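Local coordinates for Carboxylesterase/phospholipase family protein (Francisella tularensis subsp. tularensis, PDB 4F21) that probably hydrolyses carboxylic esters as a serine hydrolase of the carboxylesterase/phospholipase family, with a large structural rearrangement that facilitates catalysis, at residues A[54-57]-A[58-62]. Residues are numbered along the deposited sequence; the frame is centred on the assembly and turned at random.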
# COMPACT_ATOMS: atom_id res chain seq x y z
N VAL A 54 4.59 11.14 -7.79
CA VAL A 54 5.39 12.18 -7.13
C VAL A 54 4.62 13.49 -7.03
O VAL A 54 4.73 14.22 -6.04
CB VAL A 54 6.76 12.38 -7.82
CG1 VAL A 54 7.43 13.66 -7.36
CG2 VAL A 54 7.67 11.19 -7.55
N ASP A 55 3.81 13.77 -8.05
CA ASP A 55 2.99 14.98 -8.09
C ASP A 55 1.77 14.96 -7.15
O ASP A 55 1.22 16.01 -6.83
CB ASP A 55 2.52 15.26 -9.51
CG ASP A 55 1.68 14.14 -10.10
OD1 ASP A 55 1.50 14.14 -11.33
OD2 ASP A 55 1.20 13.25 -9.36
N ILE A 56 1.37 13.76 -6.72
CA ILE A 56 0.15 13.56 -5.93
C ILE A 56 0.04 14.54 -4.75
O ILE A 56 -1.05 14.89 -4.32
CB ILE A 56 0.06 12.10 -5.42
CG1 ILE A 56 -1.33 11.53 -5.66
CG2 ILE A 56 0.46 11.97 -3.95
CD1 ILE A 56 -1.51 10.15 -5.10
N VAL A 57 1.20 14.99 -4.27
CA VAL A 57 1.29 15.90 -3.14
C VAL A 57 0.52 17.20 -3.37
O VAL A 57 -0.13 17.71 -2.45
CB VAL A 57 2.77 16.17 -2.81
CG1 VAL A 57 2.99 17.59 -2.32
CG2 VAL A 57 3.25 15.16 -1.79
N ASN A 58 0.58 17.73 -4.58
CA ASN A 58 -0.11 18.97 -4.90
C ASN A 58 -1.61 18.79 -5.06
O ASN A 58 -2.33 19.74 -5.35
CB ASN A 58 0.46 19.60 -6.18
CG ASN A 58 1.76 18.96 -6.62
OD1 ASN A 58 2.66 18.75 -5.81
ND2 ASN A 58 1.85 18.63 -7.90
N TYR A 59 -2.08 17.56 -4.86
CA TYR A 59 -3.49 17.24 -5.08
C TYR A 59 -4.30 17.13 -3.80
O TYR A 59 -5.49 16.84 -3.83
CB TYR A 59 -3.62 15.95 -5.91
CG TYR A 59 -3.17 16.12 -7.34
CD1 TYR A 59 -1.83 16.03 -7.68
CD2 TYR A 59 -4.09 16.37 -8.35
CE1 TYR A 59 -1.42 16.19 -8.99
CE2 TYR A 59 -3.69 16.53 -9.66
CZ TYR A 59 -2.35 16.44 -9.98
OH TYR A 59 -1.94 16.59 -11.28
N PHE A 60 -3.66 17.39 -2.66
CA PHE A 60 -4.29 17.19 -1.37
C PHE A 60 -4.67 18.50 -0.69
O PHE A 60 -4.13 19.56 -1.01
CB PHE A 60 -3.37 16.37 -0.47
CG PHE A 60 -3.04 15.01 -1.01
CD1 PHE A 60 -3.95 14.34 -1.81
CD2 PHE A 60 -1.83 14.41 -0.74
CE1 PHE A 60 -3.66 13.09 -2.32
CE2 PHE A 60 -1.53 13.16 -1.24
CZ PHE A 60 -2.45 12.50 -2.03
N ASP A 61 -5.60 18.41 0.26
CA ASP A 61 -6.07 19.58 1.00
C ASP A 61 -5.60 19.59 2.46
O ASP A 61 -6.08 20.39 3.26
CB ASP A 61 -7.60 19.65 0.97
CG ASP A 61 -8.16 19.61 -0.43
OD1 ASP A 61 -7.56 20.23 -1.33
OD2 ASP A 61 -9.21 18.97 -0.63
N VAL A 62 -4.68 18.69 2.81
CA VAL A 62 -4.20 18.58 4.18
C VAL A 62 -2.87 19.29 4.34
O VAL A 62 -2.06 19.30 3.42
CB VAL A 62 -3.99 17.11 4.58
CG1 VAL A 62 -3.81 16.98 6.09
CG2 VAL A 62 -5.16 16.30 4.12
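Asp55 O accepts a hydrogen bond from the backbone N-H of Asn58 (N to O 2.9 Å) and, one residue on, Ile56 O accepts one from Tyr59 N (2.9 Å), so two successive bonds of the i to i+3 kind wind the chain into a tight 3-10 turn. Side chains then gather round the same two carbonyls. The Tyr59 ring turns back along the turn, its CG lying beside its own backbone N and opposite the carbonyl carbon (chi1 -70°), and presents its edge to Asp55 O, with CD1 3.2 Å from that oxygen. Farther along this edge, CE1 comes 3.9 Å from Asp55 CG, carboxylate and ring being inclined by 62°. The amide of Asn58 also folds toward the Asp55 carbonyl, but its approach is too poorly angled to add a bond. Phe60 receives Ile56 O over the centre of one ring face, 3.4 Å above the plane, while its far end meets the isoleucine branch at 3.5 Å between CZ and Ile56 CG2. Ile56 and Phe60 both rest on Ile233 of helix 230-243, which Tyr59 touches as well. Val57 instead packs on Met30 and Phe69, against the two strands at that side of the sheet, 27-30 and 67-72, of which 27-30 is outermost. The 3-10 turn and the residue after it thus lie between helix 230-243 and these two strands, in the connection between strands 38-44 and 67-72 of the alpha/beta hydrolase fold.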